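Side-chain contacts in tudor domain-containing protein 1 (Homo sapiens, PDB 5M9N), which binds Piwi proteins methylated on arginine through its Tudor domains and probably helps silence transposable elements in the germline through the piRNA pathway: residues A42-P47 with C166-L171; W99-V104 with K137-P142. All coordinates share one frame; numbering follows the deposited sequence.

How the interactions relate
Both contacts belong to the extended second Tudor domain, but to different halves of it. Interaction 2 ties strand 99-109 of the Tudor barrel to the loop that leads out of the barrel toward strand 146-150; interaction 1 lies in the other half, where strand 36-44 and the loop after it meet helix 162-172. Their centres are 25 Å apart, on opposite sides of the chain's centre, and their nearest atoms are about 11 Å apart, so neither touches the other. In sequence, interaction 2 is nested within the span closed by interaction 1. Segment 99-104 also carries Tyr100, which takes no part in the contact but packs on the modified side chain of the bound peptide.

Interaction 1: A42-P47 with C166-L171; sequences AHIQTP and CLMKKL
The ring of Pro47 turns one face to Met168. Met168 SD stands over that face, 3.8 Å from Pro47 CA and 3.9 Å from Pro47 CG; the remaining ring atoms lie somewhat farther, up to 4.4 Å at Pro47 CD. This contact belongs to the OB-like, staphylococcal-nuclease-like half of an extended Tudor domain, where the end of strand 36-44 and the loop after it pack against helix 162-172. Two residues with flat groups, His43 and Gln45, direct their CA-CB bonds away from the helix. In the one His43 conformer described, Gln45 NE2 hydrogen-bonds His43 NE2 at 3.1 Å, tilted 26° from the imidazole plane; a second conformer leaves this bond uncertain.

Ile44 makes the main insertion. With chi2 at 175°, its CG1 arm is extended and carries CD1 between Met168 and Lys169; Ile44 CD1 lies 4.0 Å from both Met168 CG and Met168 CE. Met168 itself runs straight out from the helix, CG anti to the backbone N (chi1 -178°), which brings SD and CE to the strand. Phe50 of strand 49-54 touches both Ile44 and Met168, and Val204 packs on Met168 as well. Along the flank Lys169 lends its aliphatic part: Lys169 CG approaches Ile44 CD1 to 3.8 Å, while Lys169 NZ stays 4.0 Å from Ile44 O, with no hydrogen bond.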
loop_
_atom_site.group_PDB
_atom_site.type_symbol
_atom_site.label_atom_id
_atom_site.label_comp_id
_atom_site.label_asym_id
_atom_site.label_seq_id
_atom_site.Cartn_x
_atom_site.Cartn_y
_atom_site.Cartn_z
ATOM N N ALA A 42 -6.100 -1.198 -3.830
ATOM C CA ALA A 42 -4.992 -0.839 -4.709
ATOM C C ALA A 42 -4.146 -2.051 -5.111
ATOM O O ALA A 42 -3.691 -2.108 -6.260
ATOM C CB ALA A 42 -4.151 0.225 -4.045
ATOM N N HIS A 43 -3.911 -2.986 -4.172
ATOM C CA HIS A 43 -3.023 -4.145 -4.362
ATOM C C HIS A 43 -3.543 -5.296 -3.494
ATOM O O HIS A 43 -3.884 -5.023 -2.361
ATOM C CB HIS A 43 -1.598 -3.749 -3.903
ATOM C CG HIS A 43 -0.546 -4.771 -4.206
ATOM N ND1 HIS A 43 0.038 -4.900 -5.449
ATOM C CD2 HIS A 43 0.023 -5.720 -3.426
ATOM C CE1 HIS A 43 0.912 -5.890 -5.425
ATOM N NE2 HIS A 43 0.920 -6.405 -4.210
ATOM N N ILE A 44 -3.538 -6.543 -4.001
ATOM C CA ILE A 44 -4.056 -7.726 -3.299
ATOM C C ILE A 44 -3.054 -8.844 -3.392
ATOM O O ILE A 44 -2.789 -9.296 -4.496
ATOM C CB ILE A 44 -5.378 -8.278 -3.936
ATOM C CG1 ILE A 44 -6.496 -7.224 -3.843
ATOM C CG2 ILE A 44 -5.850 -9.603 -3.289
ATOM C CD1 ILE A 44 -7.777 -7.655 -4.550
ATOM N N GLN A 45 -2.515 -9.290 -2.252
ATOM C CA GLN A 45 -1.854 -10.616 -2.176
ATOM C C GLN A 45 -2.868 -11.697 -1.954
ATOM O O GLN A 45 -2.991 -12.589 -2.755
ATOM C CB GLN A 45 -0.752 -10.639 -1.079
ATOM C CG GLN A 45 0.461 -9.787 -1.487
ATOM C CD GLN A 45 1.112 -10.274 -2.746
ATOM O OE1 GLN A 45 1.248 -11.452 -2.948
ATOM N NE2 GLN A 45 1.462 -9.374 -3.629
ATOM N N THR A 46 -3.605 -11.619 -0.862
ATOM C CA THR A 46 -4.693 -12.545 -0.583
ATOM C C THR A 46 -5.770 -11.759 0.152
ATOM O O THR A 46 -5.523 -10.626 0.569
ATOM C CB THR A 46 -4.276 -13.672 0.416
ATOM O OG1 THR A 46 -4.118 -13.084 1.699
ATOM C CG2 THR A 46 -2.943 -14.321 0.018
ATOM N N PRO A 47 -6.870 -12.419 0.478
ATOM C CA PRO A 47 -7.846 -11.807 1.336
ATOM C C PRO A 47 -7.379 -11.432 2.708
ATOM O O PRO A 47 -7.996 -10.563 3.299
ATOM C CB PRO A 47 -8.947 -12.849 1.389
ATOM C CG PRO A 47 -8.886 -13.484 0.057
ATOM C CD PRO A 47 -7.433 -13.618 -0.169
ATOM N N CYS A 166 -8.522 -14.230 -7.569
ATOM C CA CYS A 166 -9.090 -13.774 -8.832
ATOM C C CYS A 166 -10.488 -13.202 -8.648
ATOM O O CYS A 166 -10.788 -12.118 -9.091
ATOM C CB CYS A 166 -9.154 -14.941 -9.802
ATOM S SG CYS A 166 -9.632 -14.464 -11.458
ATOM N N LEU A 167 -11.332 -13.969 -7.974
ATOM C CA LEU A 167 -12.670 -13.567 -7.677
ATOM C C LEU A 167 -12.723 -12.299 -6.850
ATOM O O LEU A 167 -13.506 -11.412 -7.158
ATOM C CB LEU A 167 -13.405 -14.674 -6.934
ATOM C CG LEU A 167 -14.829 -14.299 -6.495
ATOM C CD1 LEU A 167 -15.734 -13.979 -7.694
ATOM C CD2 LEU A 167 -15.433 -15.389 -5.653
ATOM N N MET A 168 -11.932 -12.220 -5.783
ATOM C CA MET A 168 -11.826 -10.989 -5.006
ATOM C C MET A 168 -11.442 -9.787 -5.878
ATOM O O MET A 168 -12.035 -8.708 -5.730
ATOM C CB MET A 168 -10.819 -11.125 -3.848
ATOM C CG MET A 168 -10.736 -9.871 -2.998
ATOM S SD MET A 168 -9.624 -10.018 -1.567
ATOM C CE MET A 168 -9.576 -8.315 -1.009
ATOM N N LYS A 169 -10.438 -9.967 -6.738
ATOM C CA LYS A 169 -9.969 -8.935 -7.650
ATOM C C LYS A 169 -11.108 -8.442 -8.556
ATOM O O LYS A 169 -11.214 -7.238 -8.812
ATOM C CB LYS A 169 -8.817 -9.442 -8.534
ATOM C CG LYS A 169 -7.498 -9.614 -7.820
ATOM C CD LYS A 169 -6.637 -10.576 -8.623
ATOM C CE LYS A 169 -5.228 -10.703 -8.078
ATOM N NZ LYS A 169 -4.556 -9.387 -8.082
ATOM N N LYS A 170 -11.929 -9.389 -9.009
ATOM C CA LYS A 170 -13.082 -9.143 -9.895
ATOM C C LYS A 170 -14.168 -8.361 -9.154
ATOM O O LYS A 170 -14.768 -7.462 -9.711
ATOM C CB LYS A 170 -13.613 -10.508 -10.375
ATOM C CG LYS A 170 -14.761 -10.542 -11.390
ATOM C CD LYS A 170 -15.012 -11.999 -11.829
ATOM C CE LYS A 170 -15.772 -12.155 -13.163
ATOM N NZ LYS A 170 -17.253 -12.033 -13.074
ATOM N N LEU A 171 -14.417 -8.668 -7.883
ATOM C CA LEU A 171 -15.423 -7.915 -7.130
ATOM C C LEU A 171 -15.050 -6.446 -6.852
ATOM O O LEU A 171 -15.920 -5.648 -6.623
ATOM C CB LEU A 171 -15.772 -8.625 -5.822
ATOM C CG LEU A 171 -16.305 -10.046 -5.937
ATOM C CD1 LEU A 171 -15.986 -10.862 -4.690
ATOM C CD2 LEU A 171 -17.799 -10.082 -6.254
#

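Interaction 2: W99-V104 with K137-P142; sequences WYRASV and KLLELP
Arg101 meets three carbonyl oxygens of 137-142, those of Leu138, Leu141 and Pro142, with the end of its guanidinium group. Arg101 NH1 donates twice, first to Leu138 O at 2.9 Å. That bond is the straighter of the two (N-H...O 155°) and arrives in the carbonyl plane on a lone pair. The second runs from Arg101 NH1 to Leu141 O at 3.0 Å. Leu141 O is gripped end-on by two nitrogens, since Arg101 NH2 also reaches Leu141 O at 3.1 Å. Both nitrogens come from the same face of that carbonyl, but NH2 stands well above its plane, 61° out, whereas NH1 is only moderately tilted. A weak bond from Arg101 NH2 to Pro142 O, 3.3 Å long, completes the set. All three oxygens lie at the edge of the guanidinium, close to its plane, so the bonds jointly fix its rotation.

The aliphatic part of the arginine takes part too, Arg101 CD passing 3.4 Å from Leu138 O. Separately, Leu141 CB lies 3.8 Å from the guanidinium atom Arg101 NH1. A bend at chi3 (-54°) turns the otherwise extended chain so that the guanidinium presents its end to the loop.

Strand 99-109 is a central strand of the five-stranded antiparallel Tudor barrel, and 137-142 belongs to the loop following strand 131-132; the arginine therefore fastens the exit from the barrel to one of its inner strands. Asp119 OD1 forms a salt bridge with Arg101 NH2, which probably balances the buried charge and helps orient the group. Helix 58-73 backs the site, with Leu64 on Arg101, Tyr71 on Leu138 and Lys60 on Leu141. Next along the strand, Tyr100 packs on the modified side chain of the bound peptide and meets the Tyr120 ring at about a right angle.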
loop_
_atom_site.group_PDB
_atom_site.type_symbol
_atom_site.label_atom_id
_atom_site.label_comp_id
_atom_site.label_asym_id
_atom_site.label_seq_id
_atom_site.Cartn_x
_atom_site.Cartn_y
_atom_site.Cartn_z
ATOM N N TRP A 99 9.005 8.839 -9.239
ATOM C CA TRP A 99 9.546 8.701 -7.919
ATOM C C TRP A 99 8.399 8.522 -6.893
ATOM O O TRP A 99 7.405 9.234 -6.938
ATOM C CB TRP A 99 10.370 9.918 -7.590
ATOM C CG TRP A 99 11.704 9.882 -8.341
ATOM C CD1 TRP A 99 11.996 10.561 -9.513
ATOM C CD2 TRP A 99 12.873 9.157 -8.004
ATOM N NE1 TRP A 99 13.259 10.309 -9.904
ATOM C CE2 TRP A 99 13.840 9.453 -9.006
ATOM C CE3 TRP A 99 13.231 8.304 -6.949
ATOM C CZ2 TRP A 99 15.120 8.928 -8.984
ATOM C CZ3 TRP A 99 14.505 7.752 -6.940
ATOM C CH2 TRP A 99 15.456 8.085 -7.952
ATOM N N TYR A 100 8.575 7.559 -6.007
ATOM C CA TYR A 100 7.573 7.170 -5.009
ATOM C C TYR A 100 8.249 7.008 -3.679
ATOM O O TYR A 100 9.465 6.789 -3.642
ATOM C CB TYR A 100 6.879 5.875 -5.458
ATOM C CG TYR A 100 6.028 6.033 -6.707
ATOM C CD1 TYR A 100 4.708 6.419 -6.660
ATOM C CD2 TYR A 100 6.580 5.820 -7.943
ATOM C CE1 TYR A 100 3.961 6.636 -7.856
ATOM C CE2 TYR A 100 5.882 5.973 -9.098
ATOM C CZ TYR A 100 4.556 6.400 -9.063
ATOM O OH TYR A 100 3.954 6.487 -10.262
ATOM N N ARG A 101 7.474 7.027 -2.599
ATOM C CA ARG A 101 8.009 6.707 -1.271
ATOM C C ARG A 101 8.097 5.192 -1.071
ATOM O O ARG A 101 7.237 4.391 -1.475
ATOM C CB ARG A 101 7.216 7.416 -0.197
ATOM C CG ARG A 101 7.175 8.910 -0.423
ATOM C CD ARG A 101 6.577 9.656 0.704
ATOM N NE ARG A 101 5.245 9.172 1.085
ATOM C CZ ARG A 101 4.476 9.765 1.967
ATOM N NH1 ARG A 101 4.847 10.864 2.583
ATOM N NH2 ARG A 101 3.312 9.256 2.256
ATOM N N ALA A 102 9.229 4.749 -0.513
ATOM C CA ALA A 102 9.446 3.340 -0.475
ATOM C C ALA A 102 10.218 2.934 0.793
ATOM O O ALA A 102 11.071 3.672 1.245
ATOM C CB ALA A 102 10.197 2.884 -1.684
ATOM N N SER A 103 9.804 1.803 1.350
ATOM C CA SER A 103 10.475 1.167 2.509
ATOM C C SER A 103 11.497 0.188 2.013
ATOM O O SER A 103 11.205 -0.627 1.192
ATOM C CB SER A 103 9.432 0.416 3.297
ATOM O OG SER A 103 9.974 -0.042 4.495
ATOM N N VAL A 104 12.705 0.239 2.560
ATOM C CA VAL A 104 13.743 -0.733 2.205
ATOM C C VAL A 104 13.495 -2.070 2.904
ATOM O O VAL A 104 13.597 -2.126 4.116
ATOM C CB VAL A 104 15.089 -0.147 2.599
ATOM C CG1 VAL A 104 16.235 -1.117 2.284
ATOM C CG2 VAL A 104 15.278 1.199 1.905
ATOM N N LYS A 137 10.522 16.735 5.179
ATOM C CA LYS A 137 9.401 17.436 4.527
ATOM C C LYS A 137 8.554 16.473 3.700
ATOM O O LYS A 137 7.356 16.591 3.693
ATOM C CB LYS A 137 9.882 18.584 3.642
ATOM C CG LYS A 137 8.778 19.415 2.957
ATOM C CD LYS A 137 8.337 20.629 3.786
ATOM C CE LYS A 137 6.990 21.235 3.329
ATOM N NZ LYS A 137 6.637 22.523 4.016
ATOM N N LEU A 138 9.167 15.501 3.031
ATOM C CA LEU A 138 8.404 14.632 2.134
ATOM C C LEU A 138 7.668 13.497 2.855
ATOM O O LEU A 138 6.982 12.722 2.190
ATOM C CB LEU A 138 9.296 14.092 1.023
ATOM C CG LEU A 138 9.739 15.151 0.015
ATOM C CD1 LEU A 138 10.918 14.700 -0.822
ATOM C CD2 LEU A 138 8.553 15.518 -0.877
ATOM N N LEU A 139 7.847 13.394 4.179
ATOM C CA LEU A 139 7.100 12.476 5.051
ATOM C C LEU A 139 5.941 13.120 5.806
ATOM O O LEU A 139 5.383 12.510 6.709
ATOM C CB LEU A 139 8.059 11.803 6.074
ATOM C CG LEU A 139 9.186 10.972 5.494
ATOM C CD1 LEU A 139 10.069 10.402 6.605
ATOM C CD2 LEU A 139 8.585 9.844 4.694
ATOM N N GLU A 140 5.546 14.327 5.430
ATOM C CA GLU A 140 4.436 14.987 6.091
ATOM C C GLU A 140 3.083 14.353 5.733
ATOM O O GLU A 140 2.252 14.237 6.615
ATOM C CB GLU A 140 4.452 16.490 5.816
ATOM C CG GLU A 140 5.609 17.163 6.526
ATOM C CD GLU A 140 5.647 18.659 6.337
ATOM O OE1 GLU A 140 5.006 19.158 5.386
ATOM O OE2 GLU A 140 6.350 19.331 7.118
ATOM N N LEU A 141 2.886 13.924 4.480
ATOM C CA LEU A 141 1.729 13.111 4.119
ATOM C C LEU A 141 1.805 11.739 4.806
ATOM O O LEU A 141 2.841 11.112 4.736
ATOM C CB LEU A 141 1.656 12.905 2.595
ATOM C CG LEU A 141 0.310 12.305 2.104
ATOM C CD1 LEU A 141 -0.775 13.326 2.361
ATOM C CD2 LEU A 141 0.306 11.930 0.634
ATOM N N PRO A 142 0.732 11.288 5.498
ATOM C CA PRO A 142 0.785 9.916 5.961
ATOM C C PRO A 142 0.838 8.919 4.818
ATOM O O PRO A 142 0.338 9.179 3.705
ATOM C CB PRO A 142 -0.472 9.748 6.833
ATOM C CG PRO A 142 -1.045 11.102 7.026
ATOM C CD PRO A 142 -0.316 12.071 6.176
#